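Local coordinates for protein tRNA (cytosine(72)-C(5))-methyltransferase (Pyrococcus horikoshii, PDB 5ZVE) that methylates the C5 position of cytosine 72 in several tRNAs, using S-adenosyl-L-methionine as the methyl donor, at residues E11-K14 with N15-K19; I127-P130 with K131-V135; Q362-P366 with H367-T371. All blocks are in the same frame, centred on the assembly; numbering follows the deposited sequence.

Contact 1 (E11-K14 with N15-K19); sequences EYYK and NLFGK
The C-terminal end of helix 7-17, in the ferredoxin-like N-terminal region, sets Y12 beside L16 and Y13 beside F17 before the chain turns at G18. The backbone bonds run in the usual i to i+4 order: N15 N gives to E11 O, L16 N to Y12 O, and F17 N to Y13 O at 2.7 Å. The last one, G18 N to K14 O at 2.8 Å, comes from above the carbonyl plane, and the bond is less straight than that of F17. G18 leaves helical geometry with positive phi, where a beta carbon would press on the carbonyl oxygen of F17.

Y12 and L16 both hold CG opposite their own backbone N (chi1 175° and 179°), which brings them alongside each other; L16 CD2 touches Y12 CE2 at 3.8 Å. Y13 and F17 also point the same way, but their rings meet obliquely, with planes 37° apart and Y13 CD1 3.6 Å from F17 CE2. L16 CG in turn rests over the centre of one face of the F17 ring.

The hydroxyl of Y12 bonds to the E328 carboxylate and to Y327 N, tying the helix to the loop beyond C323, the predicted nucleophile. Y13 packs on L279, L325 and, with K14, on A22 of helix 19-29, while F17 reaches I25 of that helix.

Contact 2 (I127-P130 with K131-V135); sequences IRDP and KGLLV
I127 and V135 face each other across an antiparallel hairpin of strands 124-128 and 134-140, joined by V135 N to I127 O at 3.0 Å, with R128 and L134 as a non-hydrogen-bonded pair, and closed by a type I turn from D129 to G132 with a G1 beta bulge. In the bulge, D129 O takes the N-H of G132 while D129 N gives to L133 O, and G132 has the positive phi (88°) that goes with its place.

The D129 side chain folds back over the turn. Its CG sits between the backbone N and the carbonyl carbon (chi1 81°), which lets OD1 accept twice: from K131 N at 2.9 Å, an Asx turn, and from L133 N at 2.7 Å. The two donors come from opposite faces of the carboxylate plane, pinning the group's rotation.

R128 stretches across the other strand. NH1 gives to G132 O at 2.7 Å, the oxygen lying close to the guanidinium plane, while L134 CB sits over the centre of one face, 3.9 Å above it. With R128 cut back to an alanine, G132 O is likely to lose this donor, Q126 OE1 its bond to NE, and L134 CB the flat group packed against it. On the hairpin's other face, I127 CG2 meets V135 CG2 at 3.7 Å, the two side chains crossing at about a right angle.

D129 OD2 accepts from W286 NE1, and K131 makes a cation-pi contact with the same indole, so the turn of this PUA domain meets the methyltransferase part. Behind it, I127 and V135 pack on V101 of helix 95-101, I127 also on V156 and V158 of strand 154-161, and R128 pairs through its backbone with V91 and A93 of strand 90-93.

Contact 3 (Q362-P366 with H367-T371); sequences QRFYP and HKHLT
The imidazole of H369 takes the edge of the F364 ring toward its face, the planes 75° apart and the centroids 5.5 Å from each other, and K368 CB sits over the centre of a face, 3.7 Å above the plane. At its edge, ND1 accepts from Y365 N at 2.9 Å, almost straight (172°) and in the ring plane. H369 CE1 comes to the edge of the Y365 ring at CD2.

The other histidine is turned differently. With CG of H367 lodged between its backbone N and carbonyl carbon (chi1 65°), the ring swings back along Y365, its CE1 3.5 Å from Y365 CB. K368 CG lies over one face of this ring, offset toward the rim. H367 ND1 is buried without a partner, while NE2 bonds to E21 of helix 19-29.

The rings belong to, or lie against, the short helix 366-369 that follows strand 361-364 in the Rossmann-like methyltransferase domain. Y365 is its N-cap, and its carbonyl accepts from H369 N at 2.9 Å; with the bond to ND1, the peptide groups of Y365 thus hold H369 at both its backbone and its ring. L370 N bonds weakly to P366 O as the chain leaves the helix with positive phi. T371 OG1 touches F364 CB at 3.5 Å, and F364 packs on F374 and I376 of strand 374-381.

How the contacts relate
From the N terminus, the chain first meets contact 1, where helix 7-17 ends and turns into helix 19-29. It then enters the PUA domain, where contact 2 closes the hairpin of strands 124-128 and 134-140. Far later, contact 3 wraps a short helix onto the end of strand 361-364 and leads toward strand 374-381. Each is local, and they lie in series, none nested or crossed. Contacts 1 and 3 meet in space: F17 CE1 packs 3.7 Å from Y365 CE1, joining the ferredoxin-like N-terminal region to the methyltransferase domain. Contact 2 stands apart, its nearest atoms about 15 Å from contact 1 and about 16 Å from contact 3.

Contact 1 (E11-K14 with N15-K19)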
# COMPACT_ATOMS: atom_id res chain seq x y z
N GLU A 11 -0.20 7.38 -22.65
CA GLU A 11 -0.66 8.64 -23.22
C GLU A 11 -1.41 9.47 -22.18
O GLU A 11 -1.28 10.69 -22.14
CB GLU A 11 -1.57 8.39 -24.43
CG GLU A 11 -0.90 7.64 -25.58
CD GLU A 11 0.26 8.41 -26.19
OE1 GLU A 11 0.32 9.65 -26.01
OE2 GLU A 11 1.12 7.78 -26.84
N TYR A 12 -2.18 8.78 -21.33
CA TYR A 12 -2.92 9.44 -20.27
C TYR A 12 -1.96 10.14 -19.32
O TYR A 12 -2.13 11.33 -19.02
CB TYR A 12 -3.80 8.43 -19.52
CG TYR A 12 -4.52 9.01 -18.33
CD1 TYR A 12 -5.77 9.60 -18.46
CD2 TYR A 12 -3.96 8.96 -17.06
CE1 TYR A 12 -6.44 10.13 -17.37
CE2 TYR A 12 -4.61 9.48 -15.97
CZ TYR A 12 -5.84 10.07 -16.12
OH TYR A 12 -6.48 10.58 -15.02
N TYR A 13 -0.95 9.41 -18.87
CA TYR A 13 0.07 9.97 -17.98
C TYR A 13 0.78 11.16 -18.62
O TYR A 13 0.97 12.19 -17.97
CB TYR A 13 1.08 8.91 -17.57
CG TYR A 13 0.56 7.88 -16.59
CD1 TYR A 13 -0.47 8.19 -15.71
CD2 TYR A 13 1.10 6.60 -16.54
CE1 TYR A 13 -0.95 7.25 -14.81
CE2 TYR A 13 0.64 5.66 -15.64
CZ TYR A 13 -0.38 5.99 -14.78
OH TYR A 13 -0.84 5.04 -13.89
N LYS A 14 1.20 11.01 -19.87
CA LYS A 14 1.88 12.08 -20.58
C LYS A 14 1.01 13.33 -20.65
O LYS A 14 1.49 14.44 -20.44
CB LYS A 14 2.28 11.65 -22.00
CG LYS A 14 3.40 10.61 -22.04
CD LYS A 14 3.60 10.04 -23.44
CE LYS A 14 4.70 8.99 -23.45
NZ LYS A 14 4.81 8.28 -24.76
N ASN A 15 -0.28 13.13 -20.92
CA ASN A 15 -1.21 14.25 -20.98
C ASN A 15 -1.40 14.91 -19.63
O ASN A 15 -1.54 16.13 -19.53
CB ASN A 15 -2.57 13.78 -21.51
CG ASN A 15 -2.57 13.57 -23.01
OD1 ASN A 15 -1.80 14.20 -23.73
ND2 ASN A 15 -3.45 12.69 -23.48
N LEU A 16 -1.39 14.10 -18.58
CA LEU A 16 -1.74 14.58 -17.25
C LEU A 16 -0.53 15.15 -16.50
O LEU A 16 -0.67 16.08 -15.70
CB LEU A 16 -2.38 13.46 -16.44
CG LEU A 16 -2.76 13.83 -15.01
CD1 LEU A 16 -3.77 14.97 -15.02
CD2 LEU A 16 -3.30 12.61 -14.27
N PHE A 17 0.65 14.60 -16.76
CA PHE A 17 1.84 15.02 -16.04
C PHE A 17 2.88 15.69 -16.93
O PHE A 17 3.77 16.38 -16.44
CB PHE A 17 2.49 13.81 -15.35
CG PHE A 17 1.58 13.08 -14.41
CD1 PHE A 17 1.08 13.70 -13.28
CD2 PHE A 17 1.25 11.75 -14.64
CE1 PHE A 17 0.25 13.01 -12.41
CE2 PHE A 17 0.43 11.06 -13.77
CZ PHE A 17 -0.08 11.69 -12.66
N GLY A 18 2.77 15.49 -18.24
CA GLY A 18 3.82 15.92 -19.13
C GLY A 18 4.74 14.75 -19.41
O GLY A 18 4.91 13.90 -18.54
N LYS A 19 5.31 14.69 -20.61
CA LYS A 19 6.14 13.56 -21.03
C LYS A 19 7.27 13.20 -20.06
O LYS A 19 7.45 12.03 -19.71
CB LYS A 19 6.75 13.84 -22.39
CG LYS A 19 7.27 12.60 -23.11
CD LYS A 19 7.97 12.98 -24.40
CE LYS A 19 8.49 11.76 -25.13
NZ LYS A 19 9.23 12.16 -26.36

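Contact 2 (I127-P130 with K131-V135)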
# COMPACT_ATOMS: atom_id res chain seq x y z
N ILE A 127 15.47 -16.52 -12.35
CA ILE A 127 14.04 -16.56 -12.14
C ILE A 127 13.35 -15.46 -12.94
O ILE A 127 13.68 -14.28 -12.82
CB ILE A 127 13.67 -16.40 -10.66
CG1 ILE A 127 14.36 -17.49 -9.83
CG2 ILE A 127 12.16 -16.45 -10.47
CD1 ILE A 127 14.26 -17.28 -8.35
N ARG A 128 12.39 -15.86 -13.76
CA ARG A 128 11.62 -14.92 -14.56
C ARG A 128 10.13 -15.06 -14.29
O ARG A 128 9.65 -16.14 -13.95
CB ARG A 128 11.91 -15.12 -16.04
CG ARG A 128 13.12 -14.33 -16.50
CD ARG A 128 13.60 -14.80 -17.84
NE ARG A 128 15.00 -14.49 -18.07
CZ ARG A 128 15.43 -13.36 -18.63
NH1 ARG A 128 14.55 -12.45 -19.04
NH2 ARG A 128 16.72 -13.15 -18.81
N ASP A 129 9.41 -13.95 -14.43
CA ASP A 129 7.96 -13.97 -14.31
C ASP A 129 7.37 -14.54 -15.60
O ASP A 129 8.13 -14.79 -16.55
CB ASP A 129 7.44 -12.55 -13.97
CG ASP A 129 7.32 -11.63 -15.17
OD1 ASP A 129 7.82 -11.93 -16.28
OD2 ASP A 129 6.72 -10.55 -14.98
N PRO A 130 6.03 -14.76 -15.65
CA PRO A 130 5.50 -15.43 -16.85
C PRO A 130 5.69 -14.64 -18.16
O PRO A 130 5.52 -15.21 -19.23
CB PRO A 130 4.00 -15.56 -16.54
CG PRO A 130 3.94 -15.58 -15.05
CD PRO A 130 5.00 -14.63 -14.60
N LYS A 131 6.08 -13.37 -18.06
CA LYS A 131 6.28 -12.55 -19.25
C LYS A 131 7.76 -12.26 -19.52
O LYS A 131 8.09 -11.36 -20.28
CB LYS A 131 5.53 -11.23 -19.11
CG LYS A 131 4.02 -11.38 -19.04
CD LYS A 131 3.34 -10.03 -18.92
CE LYS A 131 1.84 -10.19 -18.76
NZ LYS A 131 1.13 -8.88 -18.69
N GLY A 132 8.65 -13.02 -18.88
CA GLY A 132 10.07 -12.92 -19.19
C GLY A 132 10.85 -11.87 -18.42
O GLY A 132 12.03 -11.66 -18.69
N LEU A 133 10.19 -11.21 -17.47
CA LEU A 133 10.88 -10.24 -16.63
C LEU A 133 11.84 -10.95 -15.67
O LEU A 133 11.42 -11.80 -14.88
CB LEU A 133 9.87 -9.38 -15.85
CG LEU A 133 10.46 -8.27 -14.98
CD1 LEU A 133 11.18 -7.22 -15.83
CD2 LEU A 133 9.38 -7.62 -14.14
N LEU A 134 13.12 -10.60 -15.75
CA LEU A 134 14.11 -11.18 -14.84
C LEU A 134 13.98 -10.54 -13.46
O LEU A 134 14.22 -9.35 -13.30
CB LEU A 134 15.52 -11.00 -15.40
CG LEU A 134 16.66 -11.50 -14.51
CD1 LEU A 134 16.58 -13.01 -14.34
CD2 LEU A 134 18.00 -11.10 -15.11
N VAL A 135 13.60 -11.34 -12.47
CA VAL A 135 13.31 -10.80 -11.15
C VAL A 135 14.32 -11.24 -10.11
O VAL A 135 14.36 -10.69 -9.01
CB VAL A 135 11.90 -11.21 -10.68
CG1 VAL A 135 10.85 -10.71 -11.67
CG2 VAL A 135 11.81 -12.72 -10.51

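Contact 3 (Q362-P366 with H367-T371)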
# COMPACT_ATOMS: atom_id res chain seq x y z
N GLN A 362 -3.04 16.80 -1.07
CA GLN A 362 -1.65 16.40 -1.01
C GLN A 362 -1.39 15.15 -1.84
O GLN A 362 -1.99 14.11 -1.62
CB GLN A 362 -1.23 16.17 0.44
CG GLN A 362 0.25 15.89 0.63
CD GLN A 362 0.66 15.80 2.08
OE1 GLN A 362 1.85 15.73 2.39
NE2 GLN A 362 -0.32 15.78 2.98
N ARG A 363 -0.47 15.27 -2.80
CA ARG A 363 -0.11 14.13 -3.64
C ARG A 363 1.29 13.63 -3.33
O ARG A 363 2.17 14.40 -2.97
CB ARG A 363 -0.20 14.49 -5.12
CG ARG A 363 -1.54 14.15 -5.78
CD ARG A 363 -1.54 14.57 -7.23
NE ARG A 363 -2.74 14.15 -7.94
CZ ARG A 363 -2.81 13.06 -8.71
NH1 ARG A 363 -1.75 12.27 -8.85
NH2 ARG A 363 -3.94 12.75 -9.33
N PHE A 364 1.47 12.33 -3.49
CA PHE A 364 2.78 11.71 -3.38
C PHE A 364 3.15 11.06 -4.71
O PHE A 364 2.31 10.45 -5.37
CB PHE A 364 2.81 10.68 -2.25
CG PHE A 364 2.72 11.28 -0.87
CD1 PHE A 364 1.49 11.51 -0.27
CD2 PHE A 364 3.87 11.61 -0.17
CE1 PHE A 364 1.41 12.07 1.00
CE2 PHE A 364 3.80 12.16 1.10
CZ PHE A 364 2.57 12.39 1.68
N TYR A 365 4.40 11.24 -5.10
CA TYR A 365 4.92 10.68 -6.34
C TYR A 365 6.13 9.81 -6.04
O TYR A 365 6.92 10.15 -5.16
CB TYR A 365 5.30 11.78 -7.32
CG TYR A 365 4.14 12.61 -7.82
CD1 TYR A 365 3.34 12.16 -8.86
CD2 TYR A 365 3.85 13.84 -7.25
CE1 TYR A 365 2.27 12.91 -9.32
CE2 TYR A 365 2.78 14.61 -7.70
CZ TYR A 365 2.00 14.13 -8.74
OH TYR A 365 0.94 14.88 -9.21
N PRO A 366 6.28 8.69 -6.77
CA PRO A 366 7.40 7.78 -6.51
C PRO A 366 8.78 8.40 -6.77
O PRO A 366 9.72 8.13 -6.03
CB PRO A 366 7.14 6.61 -7.48
CG PRO A 366 6.27 7.18 -8.55
CD PRO A 366 5.42 8.22 -7.87
N HIS A 367 8.89 9.23 -7.80
CA HIS A 367 10.18 9.82 -8.16
C HIS A 367 10.53 11.02 -7.29
O HIS A 367 11.70 11.36 -7.15
CB HIS A 367 10.19 10.21 -9.65
CG HIS A 367 9.24 11.31 -10.00
ND1 HIS A 367 7.88 11.23 -9.74
CD2 HIS A 367 9.44 12.50 -10.61
CE1 HIS A 367 7.30 12.34 -10.16
NE2 HIS A 367 8.21 13.12 -10.70
N LYS A 368 9.53 11.66 -6.71
CA LYS A 368 9.78 12.81 -5.84
C LYS A 368 9.91 12.44 -4.36
O LYS A 368 10.73 13.02 -3.66
CB LYS A 368 8.68 13.86 -6.01
CG LYS A 368 8.62 14.50 -7.39
CD LYS A 368 7.56 15.60 -7.45
CE LYS A 368 7.63 16.37 -8.76
NZ LYS A 368 6.51 17.35 -8.88
N HIS A 369 9.10 11.50 -3.89
CA HIS A 369 9.02 11.26 -2.45
C HIS A 369 9.42 9.85 -2.03
O HIS A 369 9.39 9.52 -0.85
CB HIS A 369 7.61 11.55 -1.94
CG HIS A 369 7.05 12.83 -2.46
ND1 HIS A 369 5.96 12.89 -3.31
CD2 HIS A 369 7.43 14.12 -2.27
CE1 HIS A 369 5.69 14.15 -3.60
NE2 HIS A 369 6.58 14.92 -2.98
N LEU A 370 9.78 9.02 -3.01
CA LEU A 370 10.32 7.69 -2.74
C LEU A 370 9.25 6.77 -2.16
O LEU A 370 9.54 5.77 -1.50
CB LEU A 370 11.53 7.78 -1.79
CG LEU A 370 12.91 8.09 -2.37
CD1 LEU A 370 12.87 9.15 -3.46
CD2 LEU A 370 13.85 8.52 -1.24
N THR A 371 7.99 7.11 -2.44
CA THR A 371 6.84 6.39 -1.92
C THR A 371 6.00 5.83 -3.05
O THR A 371 6.32 6.01 -4.22
CB THR A 371 5.93 7.30 -1.07
OG1 THR A 371 5.33 8.28 -1.93
CG2 THR A 371 6.70 8.00 0.02